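Long-range contacts in glucose-inhibited division protein A-related protein, probable oxidoreductase (Thermus thermophilus, PDB 2CUL), which binds flavin-adenine dinucleotide in a Rossmann-type fold and is probably an oxidoreductase related to the glucose-inhibited division protein A: residues V39-L44 / A138-E143; G157-E162 / L195-G200. All blocks are in the same frame, centred on the assembly; numbering follows the deposited sequence.

Contact 1. Residues V39-L44 / A138-E143; sequences VMMPFL and AGRLSE. With FAD (flavin-adenine dinucleotide), chain B.
The aliphatic part of Arg140 lies over one face of the Phe43 ring, with the flavin on the opposite face. Arg140 CD stands over the ring centre in a CH-pi contact, 3.5 Å from the centroid of the Phe43 ring. FAD C6 lies against the other face, so the ring is held flat between the isoalloxazine and the arginine chain. Gly139 O approaches the ring edge, 3.7 Å from Phe43 CZ.

With chi1 at 179° the Arg140 chain points away from its own amide nitrogen, and it bends at chi3 (47°). This carries the aliphatic part across the phenyl ring and the guanidinium past it, toward the FAD pyrophosphate. The ring and guanidinium planes are 68° apart, and the cation-pi contact is off-centre, with Arg140 CZ 4.9 Å from the centroid of the Phe43 ring. Met41 O sits over the guanidinium face, 3.4 Å from Arg140 CZ, and makes no hydrogen bond there.

Arg140 holds the Glu143 carboxylate side-on, through NE and NH2. Arg140 NE donates to Glu143 OE2 at 2.7 Å, nearly straight and in the guanidinium plane. Arg140 NH2 reaches Glu143 OE1 at 2.9 Å, on the syn side of the carboxylate. This salt bridge spans a type II turn, Arg140 to Glu143. The Met41 side chain passes the end of Glu143 at a slant, its CG 3.4 Å from Glu143 OE2. The third nitrogen, Arg140 NH1, donates to FAD O1A at 3.0 Å.

Cutting Arg140 back to an alanine is likely to leave Glu143 and the FAD phosphate without the cation they share, and to remove the packing over one face of Phe43. The chemistry is that of one buried cation placed between two anions. Glu143 is likely to fix the rotation of the guanidinium and to keep NH1 aimed at the phosphate, while Phe43 links the same arginine to the flavin.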
# COMPACT_ATOMS: atom_id res chain seq x y z
N VAL A 39 10.28 -1.09 -1.20
CA VAL A 39 9.54 0.15 -1.39
C VAL A 39 9.40 0.49 -2.87
O VAL A 39 10.39 0.60 -3.58
CB VAL A 39 10.24 1.33 -0.67
CG1 VAL A 39 9.58 2.65 -1.05
CG2 VAL A 39 10.18 1.13 0.83
N MET A 40 8.16 0.67 -3.33
CA MET A 40 7.91 1.03 -4.72
C MET A 40 8.56 0.09 -5.74
O MET A 40 8.98 0.54 -6.81
CB MET A 40 8.39 2.46 -4.97
CG MET A 40 7.54 3.52 -4.33
SD MET A 40 6.00 3.76 -5.22
CE MET A 40 6.57 4.76 -6.62
N MET A 41 8.64 -1.19 -5.41
CA MET A 41 9.23 -2.17 -6.32
C MET A 41 8.25 -2.50 -7.44
O MET A 41 7.10 -2.86 -7.18
CB MET A 41 9.58 -3.45 -5.57
CG MET A 41 10.31 -4.49 -6.42
SD MET A 41 11.95 -3.93 -6.94
CE MET A 41 12.85 -4.11 -5.38
N PRO A 42 8.68 -2.38 -8.70
CA PRO A 42 7.77 -2.69 -9.81
C PRO A 42 7.79 -4.18 -10.14
O PRO A 42 8.60 -4.95 -9.60
CB PRO A 42 8.35 -1.90 -10.99
CG PRO A 42 9.36 -0.95 -10.37
CD PRO A 42 9.90 -1.71 -9.20
N PHE A 43 6.89 -4.58 -11.02
CA PHE A 43 6.85 -5.94 -11.54
C PHE A 43 7.62 -5.67 -12.83
O PHE A 43 8.84 -5.83 -12.86
CB PHE A 43 5.41 -6.37 -11.81
CG PHE A 43 4.67 -6.83 -10.58
CD1 PHE A 43 4.81 -8.14 -10.12
CD2 PHE A 43 3.82 -5.97 -9.90
CE1 PHE A 43 4.10 -8.58 -9.00
CE2 PHE A 43 3.11 -6.40 -8.78
CZ PHE A 43 3.25 -7.71 -8.33
N LEU A 44 6.93 -5.22 -13.87
CA LEU A 44 7.62 -4.87 -15.11
C LEU A 44 8.03 -3.40 -15.00
O LEU A 44 7.42 -2.63 -14.26
CB LEU A 44 6.70 -5.04 -16.32
CG LEU A 44 6.35 -6.45 -16.77
CD1 LEU A 44 5.44 -6.37 -17.98
CD2 LEU A 44 7.63 -7.22 -17.11
N ALA A 138 3.72 -15.24 -1.55
CA ALA A 138 4.36 -13.97 -1.84
C ALA A 138 3.48 -13.09 -2.73
O ALA A 138 2.82 -13.59 -3.65
CB ALA A 138 5.70 -14.21 -2.53
N GLY A 139 3.49 -11.79 -2.47
CA GLY A 139 2.68 -10.87 -3.25
C GLY A 139 3.36 -10.42 -4.53
O GLY A 139 2.72 -9.86 -5.42
N ARG A 140 4.66 -10.68 -4.62
CA ARG A 140 5.47 -10.32 -5.79
C ARG A 140 6.74 -11.16 -5.68
O ARG A 140 7.09 -11.61 -4.60
CB ARG A 140 5.79 -8.81 -5.76
CG ARG A 140 6.66 -8.30 -6.90
CD ARG A 140 6.49 -6.78 -7.07
NE ARG A 140 6.58 -6.11 -5.78
CZ ARG A 140 5.67 -5.27 -5.30
NH1 ARG A 140 4.59 -4.96 -6.01
NH2 ARG A 140 5.81 -4.78 -4.08
N LEU A 141 7.42 -11.38 -6.80
CA LEU A 141 8.63 -12.19 -6.79
C LEU A 141 9.59 -11.84 -5.66
O LEU A 141 9.97 -10.68 -5.48
CB LEU A 141 9.35 -12.09 -8.14
CG LEU A 141 10.53 -13.04 -8.34
CD1 LEU A 141 10.08 -14.48 -8.10
CD2 LEU A 141 11.09 -12.88 -9.74
N SER A 142 9.97 -12.85 -4.88
CA SER A 142 10.91 -12.69 -3.77
C SER A 142 10.43 -11.81 -2.61
O SER A 142 11.22 -11.44 -1.74
CB SER A 142 12.24 -12.14 -4.28
OG SER A 142 12.82 -13.04 -5.22
N GLU A 143 9.14 -11.48 -2.60
CA GLU A 143 8.57 -10.66 -1.54
C GLU A 143 7.49 -11.43 -0.80
O GLU A 143 6.34 -11.50 -1.23
CB GLU A 143 7.98 -9.37 -2.14
CG GLU A 143 9.04 -8.45 -2.73
CD GLU A 143 8.45 -7.20 -3.35
OE1 GLU A 143 7.59 -6.57 -2.70
OE2 GLU A 143 8.85 -6.85 -4.48
PA FAD B . 2.24 -2.64 -4.00
O1A FAD B . 2.41 -4.09 -4.18
O2A FAD B . 2.95 -1.70 -4.91
O5B FAD B . 2.64 -2.23 -2.51
C5B FAD B . 2.10 -2.96 -1.40
C4B FAD B . 3.07 -2.73 -0.25
O4B FAD B . 2.40 -3.14 0.94
C3B FAD B . 4.37 -3.55 -0.33
O3B FAD B . 5.52 -2.74 -0.13
C2B FAD B . 4.18 -4.59 0.73
O2B FAD B . 5.36 -5.17 1.24
C1B FAD B . 3.35 -3.83 1.75
N9A FAD B . 2.60 -4.67 2.69
C8A FAD B . 1.65 -5.62 2.38
N7A FAD B . 1.16 -6.21 3.46
C5A FAD B . 1.82 -5.60 4.51
C6A FAD B . 1.73 -5.79 5.91
N6A FAD B . 0.92 -6.66 6.49
N1A FAD B . 2.55 -5.01 6.71
C2A FAD B . 3.41 -4.10 6.14
N3A FAD B . 3.53 -3.87 4.80
C4A FAD B . 2.72 -4.65 4.04
N1 FAD B . 0.82 -2.96 -13.12
C2 FAD B . 1.59 -2.38 -14.10
O2 FAD B . 1.41 -1.23 -14.43
N3 FAD B . 2.59 -3.15 -14.72
C4 FAD B . 2.86 -4.46 -14.41
O4 FAD B . 3.77 -5.09 -15.00
C4X FAD B . 2.07 -5.06 -13.41
N5 FAD B . 2.28 -6.39 -13.05
C5X FAD B . 1.51 -6.98 -12.07
C6 FAD B . 1.74 -8.31 -11.72
C7 FAD B . 0.99 -8.97 -10.73
C7M FAD B . 1.30 -10.41 -10.40
C8 FAD B . -0.04 -8.23 -10.05
C8M FAD B . -0.87 -8.85 -8.96
C9 FAD B . -0.29 -6.88 -10.39
C9A FAD B . 0.47 -6.22 -11.39
N10 FAD B . 0.26 -4.85 -11.77
C10 FAD B . 1.05 -4.27 -12.78
C1' FAD B . -0.82 -4.00 -11.12
C2' FAD B . -0.41 -2.91 -10.11
O2' FAD B . 0.11 -1.81 -10.81
C3' FAD B . 0.63 -3.40 -9.09
O3' FAD B . 0.13 -4.52 -8.35
C4' FAD B . 1.01 -2.32 -8.05
O4' FAD B . 2.17 -2.71 -7.32
C5' FAD B . -0.19 -2.10 -7.10
O5' FAD B . 0.13 -1.07 -6.16
P FAD B . -0.21 -1.18 -4.61
O1P FAD B . 0.24 0.10 -4.04
O2P FAD B . -1.66 -1.53 -4.41
O3P FAD B . 0.65 -2.38 -4.07

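Contact 2. Residues G157-E162 / L195-G200; sequences GFRFVE and LKRLEG
Phe158 buries the most surface here, and Arg197 comes next. The arginine chain lies over one face of the phenyl ring. Arg197 CD stands almost above the centre of the Phe158 ring, 3.6 Å from its centroid and 6° off the normal, a CH-pi contact. Arg197 CB touches the same ring further out, 3.6 Å from Phe158 CE1. The two side chains run past each other in opposite directions. The Arg197 chain leaves its CA on the far side from the amide nitrogen (chi1 -175°) and stays extended until it bends at chi3, which lays its methylenes along the ring and takes the guanidinium back toward the backbone of Gly157 and Phe158.

There the guanidinium covers the peptide. Gly157 O lies over its centre, 3.3 Å from Arg197 CZ, and the angles are too poor for a hydrogen bond. The cation-pi distance to the ring is long, so any such attraction is weak. The charge has its partner in Glu187, which forms a salt bridge with Arg197 NH2 and also accepts a hydrogen bond from Arg159 N.

Two leucines of 195-200 also reach the ring. Leu198 CD1 meets its edge, 3.9 Å from Phe158 CE2. Leu195 CB is more distant, 4.3 Å from Phe158 CE1. Leu153 of helix 148-155 and Leu201 of strand 201-203 also touch Phe158.

Gly157 ends the preceding helix in a Schellman motif, with positive phi. A CB on it would come close to Arg197 NH1 and press on the preceding carbonyl O. The whole is a helix-to-strand connection: helix 148-155 closes with a Schellman glycine, the chain passes through Phe158 into edge strand 160-167, and the loop before strand 201-203 packs against that passage.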
# COMPACT_ATOMS: atom_id res chain seq x y z
N GLY A 157 -14.60 -9.91 10.23
CA GLY A 157 -15.78 -9.96 9.37
C GLY A 157 -15.65 -9.41 7.97
O GLY A 157 -16.59 -9.50 7.18
N PHE A 158 -14.49 -8.85 7.63
CA PHE A 158 -14.30 -8.30 6.29
C PHE A 158 -14.44 -9.35 5.20
O PHE A 158 -13.97 -10.48 5.35
CB PHE A 158 -12.93 -7.62 6.19
CG PHE A 158 -12.86 -6.29 6.87
CD1 PHE A 158 -13.33 -5.14 6.24
CD2 PHE A 158 -12.34 -6.19 8.16
CE1 PHE A 158 -13.27 -3.91 6.88
CE2 PHE A 158 -12.29 -4.95 8.81
CZ PHE A 158 -12.75 -3.81 8.16
N ARG A 159 -15.09 -8.96 4.10
CA ARG A 159 -15.30 -9.84 2.96
C ARG A 159 -14.30 -9.53 1.85
O ARG A 159 -13.93 -8.37 1.65
CB ARG A 159 -16.72 -9.66 2.40
CG ARG A 159 -17.84 -10.05 3.35
CD ARG A 159 -17.72 -11.50 3.79
NE ARG A 159 -19.03 -12.07 4.11
CZ ARG A 159 -19.22 -13.30 4.57
NH1 ARG A 159 -18.18 -14.10 4.77
NH2 ARG A 159 -20.44 -13.74 4.81
N PHE A 160 -13.87 -10.55 1.12
CA PHE A 160 -12.90 -10.39 0.05
C PHE A 160 -13.30 -11.11 -1.23
O PHE A 160 -14.13 -12.03 -1.21
CB PHE A 160 -11.54 -10.94 0.50
CG PHE A 160 -10.98 -10.25 1.71
CD1 PHE A 160 -10.16 -9.14 1.57
CD2 PHE A 160 -11.30 -10.70 2.98
CE1 PHE A 160 -9.66 -8.48 2.69
CE2 PHE A 160 -10.81 -10.05 4.11
CZ PHE A 160 -9.99 -8.94 3.97
N VAL A 161 -12.70 -10.70 -2.34
CA VAL A 161 -12.95 -11.32 -3.64
C VAL A 161 -11.59 -11.73 -4.20
O VAL A 161 -10.58 -11.09 -3.91
CB VAL A 161 -13.65 -10.35 -4.63
CG1 VAL A 161 -15.03 -9.99 -4.11
CG2 VAL A 161 -12.81 -9.10 -4.84
N GLU A 162 -11.55 -12.80 -4.98
CA GLU A 162 -10.30 -13.28 -5.55
C GLU A 162 -9.94 -12.57 -6.84
O GLU A 162 -10.79 -12.34 -7.71
CB GLU A 162 -10.37 -14.78 -5.80
CG GLU A 162 -10.44 -15.62 -4.54
CD GLU A 162 -10.36 -17.10 -4.82
OE1 GLU A 162 -9.36 -17.54 -5.42
OE2 GLU A 162 -11.30 -17.83 -4.43
N LEU A 195 -13.36 2.21 4.49
CA LEU A 195 -13.74 0.81 4.65
C LEU A 195 -14.75 1.01 5.77
O LEU A 195 -14.41 0.97 6.96
CB LEU A 195 -12.55 -0.05 5.09
CG LEU A 195 -11.55 -0.41 3.98
CD1 LEU A 195 -10.42 -1.25 4.57
CD2 LEU A 195 -12.26 -1.18 2.87
N LYS A 196 -15.99 1.27 5.37
CA LYS A 196 -17.10 1.57 6.27
C LYS A 196 -17.44 0.62 7.41
O LYS A 196 -18.18 1.00 8.32
CB LYS A 196 -18.37 1.82 5.45
CG LYS A 196 -18.84 0.60 4.67
CD LYS A 196 -20.16 0.89 3.96
CE LYS A 196 -20.59 -0.28 3.11
NZ LYS A 196 -20.75 -1.53 3.90
N ARG A 197 -16.92 -0.60 7.37
CA ARG A 197 -17.20 -1.56 8.43
C ARG A 197 -16.75 -1.04 9.79
O ARG A 197 -17.38 -1.32 10.81
CB ARG A 197 -16.50 -2.90 8.12
CG ARG A 197 -16.82 -4.01 9.11
CD ARG A 197 -16.24 -5.34 8.63
NE ARG A 197 -16.88 -5.81 7.40
CZ ARG A 197 -17.98 -6.56 7.36
NH1 ARG A 197 -18.58 -6.94 8.48
NH2 ARG A 197 -18.49 -6.94 6.19
N LEU A 198 -15.67 -0.26 9.81
CA LEU A 198 -15.16 0.31 11.05
C LEU A 198 -14.91 1.81 10.83
O LEU A 198 -15.03 2.30 9.71
CB LEU A 198 -13.86 -0.38 11.45
CG LEU A 198 -13.98 -1.88 11.73
CD1 LEU A 198 -12.60 -2.51 11.88
CD2 LEU A 198 -14.79 -2.09 13.00
N GLU A 199 -14.57 2.52 11.90
CA GLU A 199 -14.31 3.95 11.81
C GLU A 199 -12.82 4.25 11.67
O GLU A 199 -11.98 3.48 12.13
CB GLU A 199 -14.85 4.66 13.06
CG GLU A 199 -16.36 4.57 13.22
CD GLU A 199 -17.11 5.25 12.09
OE1 GLU A 199 -16.84 6.44 11.83
OE2 GLU A 199 -17.97 4.59 11.47
N GLY A 200 -12.52 5.38 11.02
CA GLY A 200 -11.14 5.82 10.83
C GLY A 200 -10.27 4.96 9.93
O GLY A 200 -9.05 5.13 9.90

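In the fold
The two contacts follow each other along the chain: contact 1 closes before contact 2 opens. Their centres are about 25 Å apart, their nearest atoms about 13 Å, and they do not touch. The antiparallel four-stranded sheet connects them. Contact 1 uses the chain leaving its edge strand 134-138, and contact 2 the entry to the opposite edge strand, 160-167. Each pairs this region with a loop of the Rossmann-type part: residues 39-44 come after strand 29-33, and the loop at 195-200 leads to strand 201-203 of the seven-stranded mixed sheet. Both contacts thus join the two parts. Contact 1 lies at the cofactor. Contact 2 is structural packing away from it.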